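Local coordinates for protein putative peptidase M23 (Pseudomonas aeruginosa PAO1, PDB 2HSI) that probably acts as a zinc-dependent metalloendopeptidase of the M23 family, with a zinc ion held in its peptidase domain, at residues S150-S164 / D184-A198. Sequence-based numbering, arbitrary orientation.
With ZN (zinc ion), chain C.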
# COMPACT_ATOMS: atom_id res chain seq x y z
N SER A 150 -5.34 -1.63 11.22
CA SER A 150 -4.95 -1.61 12.64
C SER A 150 -4.19 -0.34 13.00
O SER A 150 -4.37 0.22 14.08
CB SER A 150 -4.11 -2.86 12.98
OG SER A 150 -2.76 -2.74 12.52
N ASN A 151 -3.35 0.12 12.07
CA ASN A 151 -2.58 1.35 12.23
C ASN A 151 -2.28 1.94 10.87
O ASN A 151 -2.00 1.20 9.91
CB ASN A 151 -1.28 1.12 13.00
CG ASN A 151 -0.51 -0.11 12.52
OD1 ASN A 151 -1.02 -1.23 12.57
ND2 ASN A 151 0.72 0.09 12.09
N LEU A 152 -2.36 3.27 10.77
CA LEU A 152 -2.07 3.94 9.50
C LEU A 152 -0.62 4.37 9.44
O LEU A 152 -0.03 4.39 8.36
CB LEU A 152 -3.00 5.13 9.27
CG LEU A 152 -4.51 4.90 9.17
CD1 LEU A 152 -5.19 6.24 8.91
CD2 LEU A 152 -4.88 3.89 8.09
N MET A 153 -0.05 4.70 10.60
CA MET A 153 1.39 4.87 10.70
C MET A 153 1.99 3.48 10.80
O MET A 153 1.69 2.72 11.74
CB MET A 153 1.80 5.73 11.89
CG MET A 153 3.31 6.02 11.92
SD MET A 153 3.89 7.11 13.24
CE MET A 153 5.58 7.40 12.71
N LEU A 154 2.84 3.14 9.84
CA LEU A 154 3.36 1.78 9.68
C LEU A 154 4.73 1.62 10.31
O LEU A 154 5.52 2.56 10.35
CB LEU A 154 3.43 1.43 8.20
CG LEU A 154 2.13 1.45 7.40
CD1 LEU A 154 2.37 1.06 5.94
CD2 LEU A 154 1.09 0.55 8.04
N ASP A 155 5.00 0.42 10.81
CA ASP A 155 6.34 0.08 11.25
C ASP A 155 7.18 -0.22 10.04
O ASP A 155 6.68 -0.70 9.03
CB ASP A 155 6.33 -1.17 12.13
CG ASP A 155 5.61 -0.97 13.44
OD1 ASP A 155 5.44 0.19 13.89
OD2 ASP A 155 5.22 -1.99 14.04
N LYS A 156 8.48 0.07 10.14
CA LYS A 156 9.45 -0.44 9.19
C LYS A 156 9.38 -1.97 9.23
O LYS A 156 9.34 -2.56 10.31
CB LYS A 156 10.86 0.03 9.56
CG LYS A 156 11.12 1.49 9.31
CD LYS A 156 12.44 1.93 9.91
CE LYS A 156 13.61 1.28 9.19
NZ LYS A 156 14.91 1.68 9.80
N PRO A 157 9.31 -2.61 8.05
CA PRO A 157 9.25 -4.07 7.98
C PRO A 157 10.56 -4.77 8.30
O PRO A 157 10.55 -5.96 8.62
CB PRO A 157 8.81 -4.34 6.54
CG PRO A 157 9.17 -3.13 5.79
CD PRO A 157 9.25 -1.98 6.72
N VAL A 158 11.68 -4.05 8.22
CA VAL A 158 12.98 -4.57 8.66
C VAL A 158 13.74 -3.51 9.47
O VAL A 158 13.60 -2.31 9.21
CB VAL A 158 13.87 -5.02 7.47
CG1 VAL A 158 13.37 -6.34 6.88
CG2 VAL A 158 13.93 -3.97 6.40
N ASP A 159 14.53 -3.97 10.45
CA ASP A 159 15.36 -3.07 11.25
C ASP A 159 16.68 -2.80 10.53
O ASP A 159 17.70 -3.44 10.80
CB ASP A 159 15.61 -3.66 12.65
CG ASP A 159 14.31 -3.93 13.41
OD1 ASP A 159 13.37 -3.11 13.32
OD2 ASP A 159 14.25 -4.95 14.12
N GLY A 160 16.65 -1.85 9.60
CA GLY A 160 17.82 -1.49 8.81
C GLY A 160 17.60 -0.18 8.07
O GLY A 160 16.47 0.29 7.97
N PRO A 161 18.69 0.41 7.54
CA PRO A 161 18.63 1.70 6.86
C PRO A 161 17.91 1.60 5.52
O PRO A 161 17.95 0.55 4.87
CB PRO A 161 20.11 2.06 6.63
CG PRO A 161 20.89 1.12 7.52
CD PRO A 161 20.06 -0.12 7.57
N LEU A 162 17.24 2.69 5.13
CA LEU A 162 16.57 2.79 3.84
C LEU A 162 17.63 2.87 2.74
O LEU A 162 18.70 3.45 2.93
CB LEU A 162 15.65 4.02 3.77
CG LEU A 162 14.74 4.41 4.94
CD1 LEU A 162 15.42 5.47 5.81
CD2 LEU A 162 13.43 4.96 4.42
N SER A 163 17.32 2.28 1.59
CA SER A 163 18.21 2.29 0.44
C SER A 163 17.58 3.12 -0.68
O SER A 163 17.48 4.34 -0.56
CB SER A 163 18.52 0.85 0.00
OG SER A 163 19.39 0.82 -1.11
N SER A 164 17.16 2.46 -1.76
CA SER A 164 16.53 3.15 -2.89
C SER A 164 15.11 3.66 -2.60
O SER A 164 14.29 2.94 -2.01
CB SER A 164 16.53 2.25 -4.13
OG SER A 164 17.83 2.07 -4.64
N ASP A 184 13.37 0.52 -0.88
CA ASP A 184 14.38 -0.49 -0.55
C ASP A 184 14.99 -0.27 0.83
O ASP A 184 15.04 0.86 1.32
CB ASP A 184 15.50 -0.51 -1.59
CG ASP A 184 15.15 -1.32 -2.80
OD1 ASP A 184 14.01 -1.83 -2.89
OD2 ASP A 184 16.02 -1.44 -3.69
N PHE A 185 15.46 -1.36 1.42
CA PHE A 185 16.22 -1.32 2.66
C PHE A 185 17.53 -2.08 2.47
O PHE A 185 17.54 -3.16 1.87
CB PHE A 185 15.44 -1.93 3.82
CG PHE A 185 14.18 -1.17 4.18
CD1 PHE A 185 14.21 -0.20 5.18
CD2 PHE A 185 12.98 -1.44 3.53
CE1 PHE A 185 13.05 0.50 5.52
CE2 PHE A 185 11.82 -0.74 3.86
CZ PHE A 185 11.85 0.24 4.86
N ALA A 186 18.62 -1.50 2.97
CA ALA A 186 19.93 -2.14 2.95
C ALA A 186 20.05 -3.11 4.12
O ALA A 186 20.48 -2.75 5.22
CB ALA A 186 21.03 -1.09 3.00
N VAL A 187 19.62 -4.35 3.88
CA VAL A 187 19.70 -5.44 4.86
C VAL A 187 20.17 -6.72 4.16
O VAL A 187 19.90 -6.91 2.98
CB VAL A 187 18.35 -5.69 5.61
CG1 VAL A 187 18.09 -4.63 6.68
CG2 VAL A 187 17.18 -5.80 4.65
N PRO A 188 20.91 -7.60 4.89
CA PRO A 188 21.38 -8.84 4.26
C PRO A 188 20.27 -9.88 4.07
O PRO A 188 19.19 -9.74 4.63
CB PRO A 188 22.42 -9.35 5.26
CG PRO A 188 21.96 -8.82 6.58
CD PRO A 188 21.37 -7.48 6.29
N ALA A 189 20.56 -10.91 3.27
CA ALA A 189 19.68 -12.06 3.11
C ALA A 189 19.48 -12.79 4.43
O ALA A 189 20.43 -12.97 5.21
CB ALA A 189 20.23 -13.02 2.05
N GLY A 190 18.24 -13.20 4.70
CA GLY A 190 17.90 -13.86 5.95
C GLY A 190 17.36 -12.95 7.04
O GLY A 190 16.93 -13.43 8.09
N THR A 191 17.40 -11.64 6.81
CA THR A 191 16.78 -10.67 7.72
C THR A 191 15.26 -10.92 7.75
O THR A 191 14.64 -11.03 6.70
CB THR A 191 17.07 -9.22 7.25
OG1 THR A 191 18.49 -9.02 7.20
CG2 THR A 191 16.45 -8.18 8.18
N PRO A 192 14.67 -11.06 8.96
CA PRO A 192 13.22 -11.28 9.07
C PRO A 192 12.42 -10.05 8.65
O PRO A 192 12.80 -8.93 8.99
CB PRO A 192 13.01 -11.57 10.57
CG PRO A 192 14.37 -11.85 11.12
CD PRO A 192 15.31 -11.03 10.29
N ILE A 193 11.34 -10.28 7.90
CA ILE A 193 10.45 -9.21 7.43
C ILE A 193 9.17 -9.25 8.24
O ILE A 193 8.50 -10.28 8.29
CB ILE A 193 10.13 -9.34 5.91
CG1 ILE A 193 11.42 -9.26 5.08
CG2 ILE A 193 9.16 -8.25 5.45
CD1 ILE A 193 11.25 -9.65 3.61
N LYS A 194 8.85 -8.13 8.88
CA LYS A 194 7.69 -8.05 9.76
C LYS A 194 6.54 -7.24 9.16
O LYS A 194 6.78 -6.28 8.44
CB LYS A 194 8.10 -7.53 11.14
CG LYS A 194 9.01 -8.49 11.91
CD LYS A 194 9.90 -7.75 12.91
CE LYS A 194 11.10 -7.12 12.21
NZ LYS A 194 11.95 -6.34 13.15
N ALA A 195 5.30 -7.68 9.42
CA ALA A 195 4.10 -6.96 8.96
C ALA A 195 4.09 -5.54 9.52
O ALA A 195 4.15 -5.35 10.74
CB ALA A 195 2.85 -7.70 9.36
N PRO A 196 4.04 -4.53 8.63
CA PRO A 196 4.01 -3.11 9.03
C PRO A 196 2.73 -2.71 9.79
O PRO A 196 2.75 -1.76 10.57
CB PRO A 196 4.07 -2.36 7.69
CG PRO A 196 4.64 -3.34 6.72
CD PRO A 196 4.09 -4.67 7.16
N ALA A 197 1.64 -3.44 9.51
CA ALA A 197 0.36 -3.36 10.22
C ALA A 197 -0.25 -4.74 10.16
O ALA A 197 0.22 -5.58 9.39
CB ALA A 197 -0.58 -2.36 9.53
N ALA A 198 -1.33 -4.97 10.91
CA ALA A 198 -2.04 -6.26 10.83
C ALA A 198 -2.68 -6.42 9.46
O ALA A 198 -2.93 -5.45 8.76
CB ALA A 198 -3.09 -6.38 11.93
ZN ZN C . 13.28 -2.05 -4.72
O HOH W 1 -5.07 -3.91 9.41
O HOH W 2 6.41 -4.36 12.69
O HOH W 3 14.16 -7.38 10.62
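F185 turns its ring into the bend of loop 150-164, where several residues gather round it. The CG2 methyl of V158 leans obliquely on the base of the ring, 3.6 Å from F185 CG, while the ring of P157 stands roughly perpendicular to it, with CD 3.9 Å from F185 CZ. At the edge lies the carbonyl of G160, its O 3.6 Å from F185 CD1. That same oxygen receives NZ of K156, whose chain bends at chi3 (67°) and thereby brings CE past F185 CE1. The other methyl of V158, CG1, reaches across to T191 and I193, so this one side chain touches both F185 and strand 192-194. Beyond it, the backbone N of K194 meets P157 O in a nearly straight bond of 2.8 Å. In one of the two conformers of D159, OD2 also comes to K194 NZ as a salt bridge, a less certain hold.

Further along, P196 O accepts two in-plane bonds, from D155 N and from the amide ND2 of N151, which also donates to M153 O. Both acceptors lie close to the amide plane, which holds the N151 group flat beside the methyl of A197. The carboxylate of D155 is engaged by R242.

At the opposite end, L162 and F185 form a single antiparallel bridge, and S164 O accepts D184 N at 2.8 Å. These backbone bonds border D184, whose OD1 binds zinc at 2.0 Å. H180, H259 and H261 complete the metal site, the His/Asp zinc centre characteristic of M23 peptidases.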